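Local coordinates for protein glycosyl hydrolase (Bacteroides ovatus, PDB 3QC2) that is a five-bladed beta-propeller protein of the glycosyl hydrolase type whose precise activity is not established, at residues D303-D311 with R356-P364; F313-V324 with Y340-G348. One frame throughout, in Å; residues are numbered along the deposited sequence.

Interaction 1: residues D303-D311 with R356-P364; sequences DEPFFRPMD and RPAKADPLP
D361 and R308 carry this contact, in which the C-terminal tail of a beta-propeller protein of the glycosyl hydrolase type lies along the loop between strands 298-301 and 324-332. No regular strand forms on either side. The backbone N of D361 donates to F306 O over 3.3 Å, and R308 N answers with a nearly straight bond (174°) to D361 OD2 at 2.8 Å, using that oxygen's anti lone pair. R21 forms a salt bridge to the same carboxylate oxygen, so this buried charge is met from two sources. CG of M310, a selenomethionine, packs against the carboxylate, 3.5 Å from D361 OD2.

R308 turns its CG between its own backbone N and carbonyl carbon (chi1 64°) and then runs extended to NE, which carries the guanidinium to the tail. There it grips P362 O side-on: NE at 3.1 Å and NH2 at 2.9 Å both donate, with the oxygen near the guanidinium plane. The flat group is sandwiched between M310 SE, over the centre of one face, and P364 CB, nearer the rim of the opposite face. Farther along, E304 sends its carboxylate to R277 and Y278, while its aliphatic part meets L363 at about a right angle, E304 CG lying 3.6 Å from L363 CD2.

Interaction 2: residues F313-V324 with Y340-G348; sequences FEKSGQYVDGTV and YGCADSKVG
The Y340 ring has G348 CA over one face and E314 OE2 at its edge, while the F313 ring meets Y340 OH and C342 SG at its own edge and has E314 CG over one face. The contact sets the loop leading into strand 324-332 against the hairpin of strands 335-342 and 346-352, in a three-stranded antiparallel sheet of the beta-propeller. Y340 OH donates to E314 OE2 over 2.8 Å, on the anti lone pair, with the carboxylate plane turned 62° from the ring. Extended beyond CG, the E314 chain reaches Y340 OH; its OE2 also forms a salt bridge with R21. The sulfur-aromatic contact is edge-on: C342 SG lies 4.9 Å from the F313 ring centroid. V324 CG1 packs 3.6 Å from Y340 CE2.

The third ring, Y319, has Q318 CG over one face and T323 CG2 over the opposite one, with A343 O at its edge. V324 and C342 form an antiparallel non-hydrogen-bonded pair, and beyond it A343 N donates to T323 O at 2.9 Å, nearly straight at 175°. In the hairpin, S345 and K346 opposite C342 make a classic beta bulge. S316 closes an ST motif by accepting from Y319 N, its OG also donating to a water that in turn donates to Q318 OE1 and, over 2.7 Å, to A343 O.

Overall arrangement
Both contacts use the long connection between strands 298-301 and 324-332: interaction 1 holds its first part to the chain's C-terminal tail, interaction 2 its later part to the end of the sheet it enters. Interaction 1 lies farther out, its centre about 19 Å from the centre of the chain, that of interaction 2 about 15 Å, and relies on an arginine, a carboxylate and backbone carbonyls between irregular segments. Interaction 2 has more buried residues and joins strand pairing to aromatic packing. The two touch, with F307 and Y340 meeting edge-to-face and P309 packing on T323. R21 bridges them as well, pairing with both D361 and E314, and E314 OE1 accepts from M310 N and D311 N.

Interaction 1: residues D303-D311 with R356-P364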
# COMPACT_ATOMS: atom_id res chain seq x y z
N ASP A 303 10.75 2.87 16.84
CA ASP A 303 9.97 3.45 17.94
C ASP A 303 9.33 4.79 17.55
O ASP A 303 8.40 5.23 18.19
CB ASP A 303 10.86 3.63 19.18
CG ASP A 303 11.28 2.29 19.79
OD1 ASP A 303 10.59 1.24 19.54
OD2 ASP A 303 12.30 2.28 20.51
N GLU A 304 9.85 5.42 16.50
CA GLU A 304 9.35 6.70 15.99
C GLU A 304 9.08 6.52 14.50
O GLU A 304 9.81 5.82 13.84
CB GLU A 304 10.41 7.79 16.18
CG GLU A 304 10.89 7.96 17.61
CD GLU A 304 9.83 8.55 18.53
OE1 GLU A 304 8.79 9.02 18.03
OE2 GLU A 304 10.04 8.54 19.76
N PRO A 305 8.04 7.17 13.97
CA PRO A 305 7.80 7.04 12.55
C PRO A 305 8.95 7.72 11.75
O PRO A 305 9.49 8.74 12.19
CB PRO A 305 6.48 7.77 12.36
CG PRO A 305 6.46 8.78 13.42
CD PRO A 305 7.14 8.15 14.59
N PHE A 306 9.33 7.12 10.63
CA PHE A 306 10.43 7.66 9.79
C PHE A 306 9.93 8.67 8.79
O PHE A 306 10.71 9.42 8.24
CB PHE A 306 11.16 6.53 9.04
CG PHE A 306 10.38 5.97 7.88
CD1 PHE A 306 9.47 4.91 8.06
CD2 PHE A 306 10.56 6.48 6.58
CE1 PHE A 306 8.74 4.38 6.97
CE2 PHE A 306 9.85 5.96 5.51
CZ PHE A 306 8.93 4.90 5.70
N PHE A 307 8.61 8.65 8.54
CA PHE A 307 7.97 9.55 7.59
C PHE A 307 6.59 9.90 8.12
O PHE A 307 5.81 9.02 8.47
CB PHE A 307 7.86 8.86 6.22
CG PHE A 307 7.52 9.78 5.09
CD1 PHE A 307 8.51 10.54 4.47
CD2 PHE A 307 6.22 9.87 4.62
CE1 PHE A 307 8.20 11.40 3.39
CE2 PHE A 307 5.90 10.74 3.55
CZ PHE A 307 6.93 11.50 2.94
N ARG A 308 6.29 11.20 8.20
CA ARG A 308 4.99 11.68 8.72
C ARG A 308 4.58 12.97 8.00
O ARG A 308 5.38 13.54 7.25
CB ARG A 308 5.08 11.91 10.22
CG ARG A 308 6.05 13.01 10.65
CD ARG A 308 6.15 13.06 12.15
NE ARG A 308 7.05 14.10 12.63
CZ ARG A 308 6.70 15.37 12.85
NH1 ARG A 308 5.45 15.81 12.62
NH2 ARG A 308 7.62 16.23 13.28
N PRO A 309 3.32 13.43 8.22
CA PRO A 309 2.88 14.68 7.58
C PRO A 309 3.72 15.86 7.99
O PRO A 309 3.85 16.14 9.18
CB PRO A 309 1.44 14.84 8.08
CG PRO A 309 0.99 13.46 8.34
CD PRO A 309 2.20 12.73 8.85
N MSE A 310 4.31 16.54 7.00
CA MSE A 310 5.17 17.72 7.25
C MSE A 310 4.75 18.94 6.43
O MSE A 310 4.79 20.05 6.92
CB MSE A 310 6.63 17.41 6.90
CG MSE A 310 7.28 16.31 7.74
SE MSE A 310 7.49 16.79 9.59
CE MSE A 310 8.58 18.42 9.37
N ASP A 311 4.38 18.71 5.17
CA ASP A 311 4.02 19.79 4.26
C ASP A 311 2.51 19.95 4.10
O ASP A 311 1.73 19.04 4.42
CB ASP A 311 4.70 19.56 2.91
CG ASP A 311 6.25 19.57 3.01
OD1 ASP A 311 6.79 19.98 4.07
OD2 ASP A 311 6.91 19.18 2.01
N ARG A 356 23.72 8.64 -0.42
CA ARG A 356 23.76 9.91 0.29
C ARG A 356 22.48 10.04 1.14
O ARG A 356 21.66 10.93 0.90
CB ARG A 356 23.87 11.05 -0.71
CG ARG A 356 24.15 12.42 -0.10
CD ARG A 356 24.09 13.48 -1.19
NE ARG A 356 24.39 14.83 -0.69
CZ ARG A 356 25.61 15.38 -0.62
NH1 ARG A 356 26.70 14.69 -1.01
NH2 ARG A 356 25.75 16.61 -0.16
N PRO A 357 22.31 9.14 2.12
CA PRO A 357 21.10 9.13 2.94
C PRO A 357 20.83 10.45 3.69
O PRO A 357 21.70 10.96 4.40
CB PRO A 357 21.36 7.99 3.94
CG PRO A 357 22.45 7.18 3.34
CD PRO A 357 23.28 8.12 2.58
N ALA A 358 19.62 10.97 3.52
CA ALA A 358 19.18 12.17 4.20
C ALA A 358 18.61 11.75 5.53
O ALA A 358 18.36 10.56 5.77
CB ALA A 358 18.11 12.88 3.37
N LYS A 359 18.40 12.72 6.42
CA LYS A 359 17.79 12.46 7.72
C LYS A 359 16.31 12.14 7.52
O LYS A 359 15.72 12.55 6.52
CB LYS A 359 17.93 13.67 8.63
CG LYS A 359 19.37 14.02 9.01
CD LYS A 359 19.44 15.33 9.81
CE LYS A 359 20.88 15.69 10.15
NZ LYS A 359 20.97 17.04 10.82
N ALA A 360 15.73 11.39 8.45
CA ALA A 360 14.30 11.09 8.40
C ALA A 360 13.53 12.33 8.87
O ALA A 360 14.15 13.34 9.24
CB ALA A 360 13.98 9.92 9.26
N ASP A 361 12.21 12.28 8.82
CA ASP A 361 11.42 13.41 9.31
C ASP A 361 11.77 13.58 10.77
O ASP A 361 11.89 12.58 11.50
CB ASP A 361 9.91 13.18 9.14
CG ASP A 361 9.43 13.38 7.70
OD1 ASP A 361 10.15 14.00 6.90
OD2 ASP A 361 8.31 12.94 7.38
N PRO A 362 11.96 14.82 11.22
CA PRO A 362 12.32 15.03 12.61
C PRO A 362 11.18 14.71 13.56
O PRO A 362 10.03 14.66 13.15
CB PRO A 362 12.68 16.52 12.67
CG PRO A 362 11.94 17.13 11.55
CD PRO A 362 11.87 16.09 10.48
N LEU A 363 11.51 14.48 14.81
CA LEU A 363 10.50 14.19 15.81
C LEU A 363 9.76 15.50 16.08
O LEU A 363 10.34 16.57 15.94
CB LEU A 363 11.15 13.68 17.10
CG LEU A 363 12.11 12.49 16.96
CD1 LEU A 363 12.67 12.11 18.33
CD2 LEU A 363 11.42 11.29 16.27
N PRO A 364 8.48 15.42 16.44
CA PRO A 364 7.70 16.65 16.71
C PRO A 364 8.15 17.38 17.99
O PRO A 364 8.69 16.78 18.92
CB PRO A 364 6.27 16.12 16.87
CG PRO A 364 6.43 14.73 17.31
CD PRO A 364 7.69 14.21 16.69
OXT PRO A 364 8.00 18.59 18.12
O HOH W 1 8.97 11.50 12.24

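Interaction 2: residues F313-V324 with Y340-G348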
# COMPACT_ATOMS: atom_id res chain seq x y z
N PHE A 313 0.62 20.02 1.43
CA PHE A 313 -0.05 19.11 0.46
C PHE A 313 -0.46 17.78 1.11
O PHE A 313 -1.32 17.08 0.60
CB PHE A 313 0.80 18.85 -0.81
CG PHE A 313 2.02 17.99 -0.58
CD1 PHE A 313 1.94 16.60 -0.67
CD2 PHE A 313 3.25 18.56 -0.29
CE1 PHE A 313 3.08 15.79 -0.46
CE2 PHE A 313 4.39 17.76 -0.07
CZ PHE A 313 4.30 16.39 -0.16
N GLU A 314 0.19 17.45 2.24
CA GLU A 314 -0.13 16.25 3.03
C GLU A 314 -1.21 16.58 4.08
O GLU A 314 -1.54 15.75 4.92
CB GLU A 314 1.13 15.72 3.72
CG GLU A 314 2.23 15.35 2.74
CD GLU A 314 3.60 15.18 3.39
OE1 GLU A 314 3.88 15.84 4.40
OE2 GLU A 314 4.40 14.42 2.84
N LYS A 315 -1.74 17.82 4.00
CA LYS A 315 -2.77 18.32 4.92
C LYS A 315 -4.00 18.82 4.14
O LYS A 315 -3.92 19.07 2.93
CB LYS A 315 -2.19 19.45 5.79
CG LYS A 315 -0.99 19.01 6.67
CD LYS A 315 -0.28 20.20 7.33
CE LYS A 315 0.95 19.75 8.11
NZ LYS A 315 1.74 20.89 8.65
N SER A 316 -5.12 18.93 4.83
CA SER A 316 -6.37 19.40 4.22
C SER A 316 -7.28 20.02 5.27
O SER A 316 -6.92 20.09 6.44
CB SER A 316 -7.08 18.22 3.53
OG SER A 316 -7.39 17.19 4.45
N GLY A 317 -8.44 20.51 4.85
CA GLY A 317 -9.43 21.05 5.78
C GLY A 317 -10.00 19.91 6.65
O GLY A 317 -10.36 20.12 7.80
N GLN A 318 -10.05 18.71 6.06
CA GLN A 318 -10.53 17.50 6.73
C GLN A 318 -9.47 17.02 7.78
O GLN A 318 -9.83 16.66 8.92
CB GLN A 318 -10.78 16.40 5.68
CG GLN A 318 -11.46 15.11 6.21
CD GLN A 318 -11.59 14.01 5.12
OE1 GLN A 318 -10.96 14.08 4.03
NE2 GLN A 318 -12.40 12.99 5.41
N TYR A 319 -8.19 17.01 7.37
CA TYR A 319 -7.08 16.63 8.26
C TYR A 319 -6.14 17.82 8.40
O TYR A 319 -5.16 17.96 7.63
CB TYR A 319 -6.32 15.42 7.72
CG TYR A 319 -7.18 14.20 7.47
CD1 TYR A 319 -7.60 13.40 8.54
CD2 TYR A 319 -7.56 13.84 6.18
CE1 TYR A 319 -8.39 12.27 8.31
CE2 TYR A 319 -8.35 12.72 5.94
CZ TYR A 319 -8.76 11.94 7.00
OH TYR A 319 -9.53 10.83 6.76
N VAL A 320 -6.43 18.68 9.38
CA VAL A 320 -5.64 19.91 9.64
C VAL A 320 -4.15 19.66 9.84
O VAL A 320 -3.32 20.43 9.35
CB VAL A 320 -6.20 20.68 10.88
CG1 VAL A 320 -5.24 21.81 11.31
CG2 VAL A 320 -7.57 21.23 10.56
N ASP A 321 -3.82 18.58 10.56
CA ASP A 321 -2.41 18.22 10.83
C ASP A 321 -1.90 17.13 9.88
O ASP A 321 -0.82 16.58 10.08
CB ASP A 321 -2.27 17.78 12.29
CG ASP A 321 -2.64 18.89 13.26
OD1 ASP A 321 -2.22 20.05 13.04
OD2 ASP A 321 -3.36 18.60 14.25
N GLY A 322 -2.71 16.81 8.87
CA GLY A 322 -2.34 15.86 7.84
C GLY A 322 -2.29 14.40 8.21
O GLY A 322 -2.40 14.01 9.38
N THR A 323 -2.13 13.57 7.16
CA THR A 323 -2.01 12.13 7.31
C THR A 323 -1.34 11.56 6.00
O THR A 323 -1.62 12.03 4.89
CB THR A 323 -3.40 11.48 7.61
OG1 THR A 323 -3.24 10.10 7.89
CG2 THR A 323 -4.33 11.64 6.47
N VAL A 324 -0.42 10.59 6.16
CA VAL A 324 0.26 9.95 5.01
C VAL A 324 0.13 8.43 5.08
O VAL A 324 0.23 7.85 6.15
CB VAL A 324 1.76 10.34 4.88
CG1 VAL A 324 1.89 11.82 4.56
CG2 VAL A 324 2.54 9.98 6.14
N TYR A 340 2.91 7.58 -1.76
CA TYR A 340 1.96 7.52 -0.66
C TYR A 340 0.74 8.42 -0.84
O TYR A 340 0.76 9.36 -1.62
CB TYR A 340 2.67 7.92 0.65
CG TYR A 340 3.31 9.30 0.61
CD1 TYR A 340 4.54 9.51 -0.03
CD2 TYR A 340 2.69 10.39 1.21
CE1 TYR A 340 5.14 10.79 -0.06
CE2 TYR A 340 3.28 11.67 1.19
CZ TYR A 340 4.50 11.86 0.54
OH TYR A 340 5.09 13.11 0.52
N GLY A 341 -0.31 8.11 -0.09
CA GLY A 341 -1.54 8.89 -0.11
C GLY A 341 -1.43 10.06 0.86
O GLY A 341 -0.90 9.90 1.95
N CYS A 342 -1.94 11.22 0.45
CA CYS A 342 -1.89 12.45 1.24
C CYS A 342 -3.28 12.90 1.62
O CYS A 342 -4.08 13.27 0.76
CB CYS A 342 -1.24 13.56 0.42
SG CYS A 342 0.38 13.21 -0.09
N ALA A 343 -3.56 12.87 2.94
CA ALA A 343 -4.86 13.30 3.47
C ALA A 343 -6.03 12.61 2.76
O ALA A 343 -7.09 13.21 2.56
CB ALA A 343 -4.99 14.81 3.36
N ASP A 344 -5.84 11.33 2.38
CA ASP A 344 -6.85 10.57 1.64
C ASP A 344 -7.39 11.32 0.39
O ASP A 344 -8.53 11.10 -0.00
CB ASP A 344 -8.04 10.19 2.56
CG ASP A 344 -7.71 9.08 3.54
OD1 ASP A 344 -6.54 8.60 3.58
OD2 ASP A 344 -8.63 8.68 4.27
N SER A 345 -6.58 12.18 -0.23
CA SER A 345 -7.05 12.93 -1.40
C SER A 345 -6.03 13.16 -2.53
O SER A 345 -6.43 13.42 -3.64
CB SER A 345 -7.64 14.26 -0.95
OG SER A 345 -6.64 15.08 -0.43
N LYS A 346 -4.73 13.06 -2.25
CA LYS A 346 -3.67 13.27 -3.27
C LYS A 346 -2.57 12.20 -3.15
O LYS A 346 -2.54 11.44 -2.18
CB LYS A 346 -3.06 14.67 -3.11
CG LYS A 346 -4.10 15.78 -3.07
CD LYS A 346 -3.49 17.13 -2.99
CE LYS A 346 -4.55 18.21 -2.64
NZ LYS A 346 -5.63 18.28 -3.66
N VAL A 347 -1.69 12.12 -4.15
CA VAL A 347 -0.55 11.19 -4.13
C VAL A 347 0.73 11.98 -4.01
O VAL A 347 0.89 13.00 -4.67
CB VAL A 347 -0.47 10.32 -5.40
CG1 VAL A 347 0.82 9.46 -5.39
CG2 VAL A 347 -1.69 9.45 -5.54
N GLY A 348 1.63 11.52 -3.17
CA GLY A 348 2.91 12.18 -2.99
C GLY A 348 4.05 11.23 -3.22
O GLY A 348 3.87 10.00 -3.21
O HOH W 2 -8.53 15.42 3.01
O HOH W 3 -3.42 9.93 3.60
O HOH W 4 -3.79 8.36 5.68